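Local coordinates for aminotransferase TlmJ (Streptoalloteichus hindustanus, PDB 5UID), which probably acts as a pyridoxal 5'-phosphate-dependent aminotransferase of the DegT/DnrJ/EryC1 family in natural-product biosynthesis, at residues 83-88 and 346-351; 59-64 and 156-161; 140-145 and 173-178; 48-53 and 196-201. All coordinates share one frame; numbering follows the deposited sequence.

Interaction 2 lies nearest the centre of the chain, where the start of helix 61-72 meets strand 155-158 beside the lysine-linked cofactor; its chemistry mixes a thiol with a carboxylate. The other three contacts are essentially apolar and lie farther out. Interaction 1, joining the loop after strand 79-83 to helix 346-354, and interaction 4, between the end of helix 35-48 and strand 195-199, are buried; interaction 3, with leucine, valine and alanine on helix 141-151, is partly exposed. Glu157, on the strand of interaction 2, bridges to interaction 3: its carboxylate accepts backbone N-H groups of loop 173-178. A backbone hydrogen bond between Asp177 and Arg200, at the ends of neighbouring strands, ties interaction 3 to interaction 4.

Interaction 1: residues 83-88 and 346-351; sequences PSISFV and PGAERA
Ser84 packs against Ala348 in the first turn of helix 346-354, with Ser84 CB 3.7 Å from Ala348 CB. Two small side chains facing each other suit so close an approach of loop and helix, where the CA atoms of Ser84 and Ala348 are 6.4 Å apart. The hydroxyl of Ser84 stands anti to its own backbone N (chi1 -178°) and is hydrogen-bonded to His334 ND1, while His334 NE2 pairs with Glu349 OE2, and the imidazole thus links loop and helix. Ile85 follows at the centre of an inverse gamma turn and reaches the same methyl with the end of its longer branch, Ile85 CD1 lying 4.0 Å from Ala348 CB. The alanine is therefore touched both by a serine CB and by the isoleucine arm, with no polar bond passing directly between the two segments. Ser86 steadies the turn from within: its OG donates to Pro83 O at 2.6 Å, tilted 24° from the carbonyl plane. Phe87 then stands at the N-cap position of helix 88-95 and packs on Leu214 of the second subunit. At the helix, Asp105 accepts from the backbone N of Gly347 and Ala348. The loop after strand 79-83 of the central sheet thus meets helix 346-354, from late in the chain, in what is consistent with the fold type I architecture of this family of pyridoxal-phosphate enzymes.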
loop_
_atom_site.group_PDB
_atom_site.type_symbol
_atom_site.label_atom_id
_atom_site.label_comp_id
_atom_site.label_asym_id
_atom_site.label_seq_id
_atom_site.Cartn_x
_atom_site.Cartn_y
_atom_site.Cartn_z
ATOM N N PRO A 83 -17.084 -0.351 -17.862
ATOM C CA PRO A 83 -18.504 -0.172 -17.545
ATOM C C PRO A 83 -18.697 0.876 -16.462
ATOM O O PRO A 83 -17.841 1.071 -15.595
ATOM C CB PRO A 83 -18.941 -1.563 -17.068
ATOM C CG PRO A 83 -17.683 -2.225 -16.627
ATOM C CD PRO A 83 -16.617 -1.710 -17.547
ATOM N N SER A 84 -19.836 1.571 -16.534
ATOM C CA SER A 84 -20.187 2.512 -15.477
ATOM C C SER A 84 -20.216 1.827 -14.120
ATOM O O SER A 84 -19.904 2.451 -13.099
ATOM C CB SER A 84 -21.535 3.163 -15.781
ATOM O OG SER A 84 -21.873 4.119 -14.793
ATOM N N ILE A 85 -20.574 0.547 -14.092
ATOM C CA ILE A 85 -20.553 -0.236 -12.849
ATOM C C ILE A 85 -19.137 -0.784 -12.722
ATOM O O ILE A 85 -18.841 -1.943 -13.020
ATOM C CB ILE A 85 -21.621 -1.334 -12.839
ATOM C CG1 ILE A 85 -22.991 -0.743 -13.183
ATOM C CG2 ILE A 85 -21.660 -2.030 -11.482
ATOM C CD1 ILE A 85 -23.408 0.399 -12.279
ATOM N N SER A 86 -18.229 0.085 -12.280
ATOM C CA SER A 86 -16.848 -0.294 -12.022
ATOM C C SER A 86 -16.412 0.305 -10.695
ATOM O O SER A 86 -17.019 1.250 -10.188
ATOM C CB SER A 86 -15.903 0.165 -13.143
ATOM O OG SER A 86 -16.173 -0.511 -14.359
ATOM N N PHE A 87 -15.349 -0.263 -10.135
ATOM C CA PHE A 87 -14.780 0.272 -8.908
ATOM C C PHE A 87 -14.153 1.634 -9.175
ATOM O O PHE A 87 -13.550 1.860 -10.229
ATOM C CB PHE A 87 -13.739 -0.694 -8.340
ATOM C CG PHE A 87 -13.104 -0.217 -7.069
ATOM C CD1 PHE A 87 -13.843 -0.133 -5.899
ATOM C CD2 PHE A 87 -11.767 0.143 -7.040
ATOM C CE1 PHE A 87 -13.260 0.307 -4.726
ATOM C CE2 PHE A 87 -11.178 0.584 -5.870
ATOM C CZ PHE A 87 -11.926 0.664 -4.712
ATOM N N VAL A 88 -14.305 2.546 -8.210
ATOM C CA VAL A 88 -13.848 3.922 -8.396
ATOM C C VAL A 88 -12.348 3.976 -8.661
ATOM O O VAL A 88 -11.872 4.838 -9.411
ATOM C CB VAL A 88 -14.243 4.782 -7.177
ATOM C CG1 VAL A 88 -13.631 4.224 -5.897
ATOM C CG2 VAL A 88 -13.833 6.234 -7.383
ATOM N N PRO A 346 -28.688 3.910 -19.929
ATOM C CA PRO A 346 -29.923 3.470 -19.254
ATOM C C PRO A 346 -29.757 2.217 -18.417
ATOM O O PRO A 346 -30.380 2.106 -17.354
ATOM C CB PRO A 346 -30.892 3.243 -20.423
ATOM C CG PRO A 346 -30.372 4.111 -21.519
ATOM C CD PRO A 346 -28.879 4.093 -21.378
ATOM N N GLY A 347 -28.935 1.266 -18.864
ATOM C CA GLY A 347 -28.776 0.032 -18.110
ATOM C C GLY A 347 -28.181 0.267 -16.735
ATOM O O GLY A 347 -28.713 -0.200 -15.725
ATOM N N ALA A 348 -27.070 1.004 -16.678
ATOM C CA ALA A 348 -26.423 1.266 -15.398
ATOM C C ALA A 348 -27.276 2.171 -14.518
ATOM O O ALA A 348 -27.312 2.001 -13.294
ATOM C CB ALA A 348 -25.042 1.881 -15.627
ATOM N N GLU A 349 -27.970 3.138 -15.124
ATOM C CA GLU A 349 -28.832 4.030 -14.356
ATOM C C GLU A 349 -29.980 3.259 -13.718
ATOM O O GLU A 349 -30.278 3.434 -12.531
ATOM C CB GLU A 349 -29.362 5.149 -15.256
ATOM C CG GLU A 349 -28.285 6.114 -15.736
ATOM C CD GLU A 349 -28.760 7.027 -16.856
ATOM O OE1 GLU A 349 -29.982 7.087 -17.101
ATOM O OE2 GLU A 349 -27.906 7.681 -17.494
ATOM N N ARG A 350 -30.634 2.393 -14.496
ATOM C CA ARG A 350 -31.710 1.569 -13.953
ATOM C C ARG A 350 -31.191 0.625 -12.874
ATOM O O ARG A 350 -31.838 0.438 -11.837
ATOM C CB ARG A 350 -32.381 0.782 -15.078
ATOM C CG ARG A 350 -33.404 -0.233 -14.602
ATOM C CD ARG A 350 -33.946 -1.054 -15.758
ATOM N NE ARG A 350 -34.857 -2.099 -15.304
ATOM C CZ ARG A 350 -35.431 -2.990 -16.106
ATOM N NH1 ARG A 350 -35.190 -2.965 -17.409
ATOM N NH2 ARG A 350 -36.248 -3.906 -15.603
ATOM N N ALA A 351 -30.019 0.023 -13.100
ATOM C CA ALA A 351 -29.460 -0.901 -12.121
ATOM C C ALA A 351 -29.149 -0.197 -10.807
ATOM O O ALA A 351 -29.332 -0.771 -9.727
ATOM C CB ALA A 351 -28.204 -1.566 -12.686
#

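Interaction 2: residues 59-64 and 156-161; sequences SCCTEG and VEDSAC
Cys61 directs its thiol at the carboxylate of Asp158, and Cys61 SG comes to 3.5 Å from Asp158 OD1. The sulfur extends from the first turn of helix 61-72 anti to the backbone N (chi1 -176°), which carries it across to the end of strand 155-158. Asp158 reaches back with its carboxylate, while its CB leaves the strand obliquely to the helix. OD1 is held in its place by a second neighbour: Ala160 N donates to Asp158 OD1 at 3.3 Å, forming an Asx turn. That donor arrives on the anti side, 30° out of the carboxylate plane. Ala160 adds a methyl, its CB 4.4 Å from Cys61 SG, a loose apolar contact. A cysteine suits this place because its slim, weakly polar sulfur can lie against both a carboxylate oxygen and a methyl. On the helix side, Cys60 is the N-cap: Glu63 N donates to Cys60 SG at 3.4 Å. The next two backbone nitrogens, of Cys61 and Thr62, bind phosphate oxygens of the pyridoxal phosphate carried on residue 187, while Asp158 OD2 lies close to its ring nitrogen N1. Replacing Asp158 by an alanine removes the carboxylate, which is likely to leave Ala160 N without its acceptor and the pyridine nitrogen without the nearby acid. A helix start at the phosphate and a strand-end aspartate near the pyridine nitrogen are characteristic of the cofactor site of fold type I aminotransferases.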
loop_
_atom_site.group_PDB
_atom_site.type_symbol
_atom_site.label_atom_id
_atom_site.label_comp_id
_atom_site.label_asym_id
_atom_site.label_seq_id
_atom_site.Cartn_x
_atom_site.Cartn_y
_atom_site.Cartn_z
ATOM N N SER A 59 0.533 -4.349 -3.380
ATOM C CA SER A 59 0.004 -3.934 -2.084
ATOM C C SER A 59 -1.517 -4.045 -2.033
ATOM O O SER A 59 -2.082 -4.361 -0.981
ATOM C CB SER A 59 0.444 -2.504 -1.774
ATOM O OG SER A 59 0.008 -1.616 -2.788
ATOM N N CYS A 60 -2.193 -3.779 -3.145
ATOM C CA CYS A 60 -3.649 -3.839 -3.196
ATOM C C CYS A 60 -4.077 -3.827 -4.658
ATOM O O CYS A 60 -3.261 -3.630 -5.562
ATOM C CB CYS A 60 -4.287 -2.680 -2.426
ATOM S SG CYS A 60 -3.926 -1.050 -3.106
ATOM N N CYS A 61 -5.379 -4.034 -4.877
ATOM C CA CYS A 61 -5.889 -4.104 -6.243
ATOM C C CYS A 61 -5.871 -2.736 -6.912
ATOM O O CYS A 61 -5.538 -2.624 -8.098
ATOM C CB CYS A 61 -7.302 -4.680 -6.251
ATOM S SG CYS A 61 -7.996 -4.918 -7.910
ATOM N N THR A 62 -6.243 -1.688 -6.174
ATOM C CA THR A 62 -6.198 -0.340 -6.729
ATOM C C THR A 62 -4.804 -0.011 -7.242
ATOM O O THR A 62 -4.642 0.522 -8.345
ATOM C CB THR A 62 -6.632 0.676 -5.676
ATOM O OG1 THR A 62 -7.954 0.358 -5.222
ATOM C CG2 THR A 62 -6.618 2.081 -6.264
ATOM N N GLU A 63 -3.781 -0.337 -6.451
ATOM C CA GLU A 63 -2.410 -0.114 -6.889
ATOM C C GLU A 63 -2.090 -0.951 -8.118
ATOM O O GLU A 63 -1.397 -0.489 -9.031
ATOM C CB GLU A 63 -1.445 -0.432 -5.750
ATOM C CG GLU A 63 -0.005 -0.094 -6.054
ATOM C CD GLU A 63 0.251 1.397 -6.119
ATOM O OE1 GLU A 63 -0.579 2.175 -5.604
ATOM O OE2 GLU A 63 1.290 1.792 -6.685
ATOM N N GLY A 64 -2.595 -2.187 -8.163
ATOM C CA GLY A 64 -2.436 -2.995 -9.360
ATOM C C GLY A 64 -3.119 -2.393 -10.570
ATOM O O GLY A 64 -2.622 -2.512 -11.693
ATOM N N VAL A 156 -7.903 -5.414 -19.539
ATOM C CA VAL A 156 -7.541 -5.539 -18.133
ATOM C C VAL A 156 -8.756 -6.056 -17.377
ATOM O O VAL A 156 -9.854 -5.499 -17.494
ATOM C CB VAL A 156 -7.059 -4.200 -17.550
ATOM C CG1 VAL A 156 -6.689 -4.364 -16.083
ATOM C CG2 VAL A 156 -5.872 -3.672 -18.345
ATOM N N GLU A 157 -8.562 -7.120 -16.606
ATOM C CA GLU A 157 -9.634 -7.740 -15.836
ATOM C C GLU A 157 -9.480 -7.365 -14.366
ATOM O O GLU A 157 -8.553 -7.830 -13.695
ATOM C CB GLU A 157 -9.621 -9.255 -16.003
ATOM C CG GLU A 157 -10.244 -9.757 -17.289
ATOM C CD GLU A 157 -10.201 -11.266 -17.375
ATOM O OE1 GLU A 157 -9.289 -11.799 -18.042
ATOM O OE2 GLU A 157 -11.061 -11.917 -16.744
ATOM N N ASP A 158 -10.388 -6.530 -13.871
ATOM C CA ASP A 158 -10.512 -6.313 -12.431
ATOM C C ASP A 158 -11.258 -7.523 -11.882
ATOM O O ASP A 158 -12.488 -7.578 -11.879
ATOM C CB ASP A 158 -11.230 -5.001 -12.130
ATOM C CG ASP A 158 -11.275 -4.682 -10.640
ATOM O OD1 ASP A 158 -10.914 -5.556 -9.823
ATOM O OD2 ASP A 158 -11.673 -3.550 -10.282
ATOM N N SER A 159 -10.496 -8.512 -11.416
ATOM C CA SER A 159 -11.041 -9.776 -10.942
ATOM C C SER A 159 -11.286 -9.792 -9.434
ATOM O O SER A 159 -11.324 -10.874 -8.834
ATOM C CB SER A 159 -10.105 -10.921 -11.332
ATOM O OG SER A 159 -9.743 -10.820 -12.698
ATOM N N ALA A 160 -11.468 -8.626 -8.811
ATOM C CA ALA A 160 -11.643 -8.588 -7.362
ATOM C C ALA A 160 -12.922 -9.292 -6.922
ATOM O O ALA A 160 -12.997 -9.789 -5.792
ATOM C CB ALA A 160 -11.631 -7.143 -6.868
ATOM N N CYS A 161 -13.934 -9.352 -7.791
ATOM C CA CYS A 161 -15.167 -10.061 -7.477
ATOM C C CYS A 161 -15.090 -11.558 -7.757
ATOM O O CYS A 161 -15.989 -12.295 -7.336
ATOM C CB CYS A 161 -16.342 -9.488 -8.277
ATOM S SG CYS A 161 -16.611 -7.713 -8.144
#

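Interaction 3: residues 140-145 and 173-178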
loop_
_atom_site.group_PDB
_atom_site.type_symbol
_atom_site.label_atom_id
_atom_site.label_comp_id
_atom_site.label_asym_id
_atom_site.label_seq_id
_atom_site.Cartn_x
_atom_site.Cartn_y
_atom_site.Cartn_z
ATOM N N ASP A 140 -20.126 -11.669 -20.019
ATOM C CA ASP A 140 -19.750 -11.785 -21.429
ATOM C C ASP A 140 -18.242 -11.703 -21.629
ATOM O O ASP A 140 -17.769 -11.159 -22.632
ATOM C CB ASP A 140 -20.463 -10.706 -22.238
ATOM C CG ASP A 140 -20.751 -11.140 -23.660
ATOM O OD1 ASP A 140 -20.706 -12.359 -23.927
ATOM O OD2 ASP A 140 -21.021 -10.264 -24.509
ATOM N N LEU A 141 -17.470 -12.253 -20.687
ATOM C CA LEU A 141 -16.022 -12.063 -20.684
ATOM C C LEU A 141 -15.373 -12.603 -21.953
ATOM O O LEU A 141 -14.450 -11.982 -22.494
ATOM C CB LEU A 141 -15.414 -12.732 -19.450
ATOM C CG LEU A 141 -13.885 -12.726 -19.360
ATOM C CD1 LEU A 141 -13.343 -11.303 -19.332
ATOM C CD2 LEU A 141 -13.421 -13.506 -18.142
ATOM N N VAL A 142 -15.834 -13.756 -22.444
ATOM C CA VAL A 142 -15.188 -14.380 -23.599
ATOM C C VAL A 142 -15.372 -13.522 -24.846
ATOM O O VAL A 142 -14.417 -13.263 -25.586
ATOM C CB VAL A 142 -15.723 -15.808 -23.813
ATOM C CG1 VAL A 142 -15.207 -16.378 -25.130
ATOM C CG2 VAL A 142 -15.320 -16.700 -22.653
ATOM N N ALA A 143 -16.602 -13.068 -25.099
ATOM C CA ALA A 143 -16.843 -12.223 -26.264
ATOM C C ALA A 143 -16.145 -10.874 -26.123
ATOM O O ALA A 143 -15.658 -10.317 -27.113
ATOM C CB ALA A 143 -18.344 -12.034 -26.479
ATOM N N ILE A 144 -16.088 -10.336 -24.901
ATOM C CA ILE A 144 -15.382 -9.078 -24.672
ATOM C C ILE A 144 -13.900 -9.243 -24.980
ATOM O O ILE A 144 -13.292 -8.410 -25.665
ATOM C CB ILE A 144 -15.613 -8.589 -23.230
ATOM C CG1 ILE A 144 -17.062 -8.120 -23.056
ATOM C CG2 ILE A 144 -14.633 -7.477 -22.870
ATOM C CD1 ILE A 144 -17.439 -7.813 -21.620
ATOM N N ALA A 145 -13.299 -10.332 -24.492
ATOM C CA ALA A 145 -11.889 -10.587 -24.766
ATOM C C ALA A 145 -11.642 -10.781 -26.256
ATOM O O ALA A 145 -10.636 -10.302 -26.794
ATOM C CB ALA A 145 -11.413 -11.808 -23.978
ATOM N N GLY A 173 -9.613 -13.389 -14.991
ATOM C CA GLY A 173 -8.351 -12.698 -14.834
ATOM C C GLY A 173 -7.222 -13.244 -15.680
ATOM O O GLY A 173 -6.122 -12.678 -15.659
ATOM N N THR A 174 -7.456 -14.329 -16.420
ATOM C CA THR A 174 -6.456 -14.911 -17.299
ATOM C C THR A 174 -6.880 -14.914 -18.761
ATOM O O THR A 174 -6.154 -15.462 -19.600
ATOM C CB THR A 174 -6.134 -16.349 -16.865
ATOM O OG1 THR A 174 -7.302 -17.167 -17.018
ATOM C CG2 THR A 174 -5.683 -16.383 -15.408
ATOM N N LEU A 175 -8.032 -14.334 -19.092
ATOM C CA LEU A 175 -8.493 -14.307 -20.475
ATOM C C LEU A 175 -8.049 -13.054 -21.215
ATOM O O LEU A 175 -7.883 -13.092 -22.438
ATOM C CB LEU A 175 -10.019 -14.420 -20.532
ATOM C CG LEU A 175 -10.638 -15.819 -20.459
ATOM C CD1 LEU A 175 -10.450 -16.452 -19.087
ATOM C CD2 LEU A 175 -12.112 -15.758 -20.828
ATOM N N GLY A 176 -7.860 -11.949 -20.506
ATOM C CA GLY A 176 -7.362 -10.725 -21.093
ATOM C C GLY A 176 -5.851 -10.659 -21.047
ATOM O O GLY A 176 -5.159 -11.671 -20.917
ATOM N N ASP A 177 -5.334 -9.437 -21.144
ATOM C CA ASP A 177 -3.896 -9.217 -21.104
ATOM C C ASP A 177 -3.375 -9.057 -19.681
ATOM O O ASP A 177 -2.266 -9.510 -19.374
ATOM C CB ASP A 177 -3.536 -7.990 -21.942
ATOM C CG ASP A 177 -3.851 -8.182 -23.413
ATOM O OD1 ASP A 177 -3.076 -8.874 -24.105
ATOM O OD2 ASP A 177 -4.888 -7.662 -23.871
ATOM N N VAL A 178 -4.151 -8.422 -18.804
ATOM C CA VAL A 178 -3.762 -8.206 -17.417
ATOM C C VAL A 178 -4.938 -8.563 -16.517
ATOM O O VAL A 178 -6.092 -8.253 -16.832
ATOM C CB VAL A 178 -3.311 -6.752 -17.163
ATOM C CG1 VAL A 178 -2.847 -6.577 -15.721
ATOM C CG2 VAL A 178 -2.205 -6.344 -18.139
#
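Leu175 takes part in both apolar side-chain pairs, resting one methyl against two side chains of helix 141-151. Leu175 CD2 lies 3.7 Å from Leu141 CD2, the two leucines meeting at a slant and not side by side. The same methyl is 3.8 Å from Val142 CG2, which sits nearer the solvent. In Leu175 a chi1 of -83° sets CG anti to the carbonyl carbon, where CD2 can meet Leu141 and Val142. A leucine suits a spot where one branched side chain meets two neighbouring apolar residues. The second kind of contact is methyl against backbone: Ala145 CB lies 4.1 Å from Leu175 O. With a small alanine on the helix and Gly176 in the loop, the CA atoms of Ala145 and Gly176 come within 5.8 Å. No hydrogen bond passes between the two segments. Much of the polar hold on the loop comes from Glu157, whose carboxylate accepts from the backbone N of Gly173 and Gly176, and weakly from that of Leu175. Gly173 has a positive phi (95°) at which any side chain would strike the preceding carbonyl oxygen. Helix 141-151 is the connection between parallel neighbours 126-132 and 155-158, and the contact thus packs the helix of a beta-alpha-beta crossover against the loop that leads into the next strand of the sheet, 178-182.

Interaction 4: residues 48-53 and 196-201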
loop_
_atom_site.group_PDB
_atom_site.type_symbol
_atom_site.label_atom_id
_atom_site.label_comp_id
_atom_site.label_asym_id
_atom_site.label_seq_id
_atom_site.Cartn_x
_atom_site.Cartn_y
_atom_site.Cartn_z
ATOM N N LEU A 48 -4.666 -20.153 -10.570
ATOM C CA LEU A 48 -5.113 -19.582 -11.834
ATOM C C LEU A 48 -4.809 -20.474 -13.026
ATOM O O LEU A 48 -5.371 -20.255 -14.104
ATOM C CB LEU A 48 -4.459 -18.218 -12.057
ATOM C CG LEU A 48 -4.802 -17.131 -11.042
ATOM C CD1 LEU A 48 -4.045 -15.853 -11.371
ATOM C CD2 LEU A 48 -6.305 -16.892 -11.018
ATOM N N GLY A 49 -3.939 -21.466 -12.862
ATOM C CA GLY A 49 -3.519 -22.276 -13.987
ATOM C C GLY A 49 -2.535 -21.593 -14.908
ATOM O O GLY A 49 -2.548 -21.850 -16.115
ATOM N N VAL A 50 -1.683 -20.718 -14.372
ATOM C CA VAL A 50 -0.690 -19.994 -15.153
ATOM C C VAL A 50 0.683 -20.218 -14.530
ATOM O O VAL A 50 0.821 -20.848 -13.481
ATOM C CB VAL A 50 -1.000 -18.485 -15.246
ATOM C CG1 VAL A 50 -2.338 -18.259 -15.932
ATOM C CG2 VAL A 50 -0.993 -17.857 -13.858
ATOM N N GLY A 51 1.703 -19.690 -15.198
ATOM C CA GLY A 51 3.053 -19.801 -14.689
ATOM C C GLY A 51 3.326 -18.805 -13.577
ATOM O O GLY A 51 2.750 -17.717 -13.521
ATOM N N ALA A 52 4.231 -19.192 -12.675
ATOM C CA ALA A 52 4.597 -18.308 -11.574
ATOM C C ALA A 52 5.249 -17.024 -12.076
ATOM O O ALA A 52 5.139 -15.977 -11.427
ATOM C CB ALA A 52 5.528 -19.038 -10.605
ATOM N N GLU A 53 5.915 -17.082 -13.231
ATOM C CA GLU A 53 6.592 -15.912 -13.778
ATOM C C GLU A 53 5.623 -14.816 -14.199
ATOM O O GLU A 53 6.025 -13.651 -14.285
ATOM C CB GLU A 53 7.452 -16.318 -14.974
ATOM C CG GLU A 53 6.662 -17.009 -16.073
ATOM C CD GLU A 53 7.483 -17.259 -17.319
ATOM O OE1 GLU A 53 8.672 -16.875 -17.337
ATOM O OE2 GLU A 53 6.938 -17.839 -18.281
HETATM N N MSE A 196 -2.797 -8.665 -6.348
HETATM C CA MSE A 196 -2.081 -9.580 -7.219
HETATM C C MSE A 196 -2.272 -9.177 -8.671
HETATM O O MSE A 196 -3.363 -8.785 -9.080
HETATM C CB MSE A 196 -2.553 -11.017 -6.998
HETATM C CG MSE A 196 -1.688 -12.062 -7.682
HETATM SE SE MSE A 196 -0.006 -12.423 -6.752
HETATM C CE MSE A 196 -0.725 -13.403 -5.230
ATOM N N LEU A 197 -1.197 -9.265 -9.447
ATOM C CA LEU A 197 -1.229 -8.991 -10.875
ATOM C C LEU A 197 -0.905 -10.263 -11.647
ATOM O O LEU A 197 -0.077 -11.067 -11.213
ATOM C CB LEU A 197 -0.233 -7.893 -11.248
ATOM C CG LEU A 197 -0.624 -6.461 -10.898
ATOM C CD1 LEU A 197 0.571 -5.543 -11.057
ATOM C CD2 LEU A 197 -1.772 -6.008 -11.784
ATOM N N CYS A 198 -1.566 -10.443 -12.788
ATOM C CA CYS A 198 -1.256 -11.532 -13.702
ATOM C C CYS A 198 -1.153 -10.971 -15.111
ATOM O O CYS A 198 -2.086 -10.322 -15.594
ATOM C CB CYS A 198 -2.314 -12.639 -13.646
ATOM S SG CYS A 198 -1.956 -14.051 -14.721
ATOM N N PHE A 199 -0.022 -11.220 -15.762
ATOM C CA PHE A 199 0.245 -10.705 -17.096
ATOM C C PHE A 199 0.334 -11.853 -18.088
ATOM O O PHE A 199 0.959 -12.881 -17.809
ATOM C CB PHE A 199 1.545 -9.897 -17.127
ATOM C CG PHE A 199 1.510 -8.665 -16.276
ATOM C CD1 PHE A 199 1.870 -8.720 -14.941
ATOM C CD2 PHE A 199 1.116 -7.450 -16.812
ATOM C CE1 PHE A 199 1.838 -7.586 -14.155
ATOM C CE2 PHE A 199 1.082 -6.311 -16.030
ATOM C CZ PHE A 199 1.442 -6.379 -14.700
ATOM N N ARG A 200 -0.300 -11.676 -19.246
ATOM C CA ARG A 200 -0.118 -12.636 -20.327
ATOM C C ARG A 200 1.310 -12.587 -20.855
ATOM O O ARG A 200 1.882 -13.619 -21.222
ATOM C CB ARG A 200 -1.121 -12.357 -21.443
ATOM C CG ARG A 200 -1.606 -13.596 -22.176
ATOM C CD ARG A 200 -3.125 -13.633 -22.189
ATOM N NE ARG A 200 -3.676 -13.658 -23.540
ATOM C CZ ARG A 200 -4.572 -14.544 -23.961
ATOM N NH1 ARG A 200 -5.028 -15.471 -23.130
ATOM N NH2 ARG A 200 -5.020 -14.499 -25.209
ATOM N N ASP A 201 1.905 -11.395 -20.881
ATOM C CA ASP A 201 3.274 -11.219 -21.344
ATOM C C ASP A 201 4.227 -11.316 -20.160
ATOM O O ASP A 201 4.147 -10.484 -19.247
ATOM C CB ASP A 201 3.429 -9.871 -22.029
ATOM C CG ASP A 201 4.835 -9.629 -22.549
ATOM O OD1 ASP A 201 5.627 -10.591 -22.637
ATOM O OD2 ASP A 201 5.148 -8.465 -22.874
#
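Leu48 and Val50, either side of the glycine in the Schellman motif that ends helix 35-48, both pack on Cys198 of strand 195-199. The motif is made by Val50 N bonding back to Ala45 O and Gly49 N to Glu46 O, with Gly49 taking the positive phi (75°) that most residues avoid. The resulting turn sets two apolar side chains on one face of the strand. Val50 touches with one branch: its CG2, lodged between the backbone N and the carbonyl carbon, lies 4.0 Å from Cys198 SG. Leu48 approaches the base of the same residue, where Leu48 CD1 is 4.3 Å from Cys198 CB. Cys198 extends its sulfur anti to the backbone N (chi1 -178°), a torsion that sends SG to the valine while CB faces the leucine. Trp181 of the adjacent strand 178-182 touches both Leu48 and Cys198 and continues this apolar patch, while Val50 also rests on Val55. The backbones themselves stand apart, the CA atoms of Val50 and Cys198 being 8.6 Å from each other, a spacing that a leucine, a valine and a compact cysteine can bridge. Polar ties are made next door by Gln54, whose OE1 accepts from Gly51 N and whose NE2 donates to Phe199 O. With no hydrogen bond between the two segments, the contact rests on apolar packing, buried at Leu48 and Cys198 and nearer the surface at Val50, the thiol acting as an apolar filler, while directional bonds, among them those of the Gln54 amide, are made beside it.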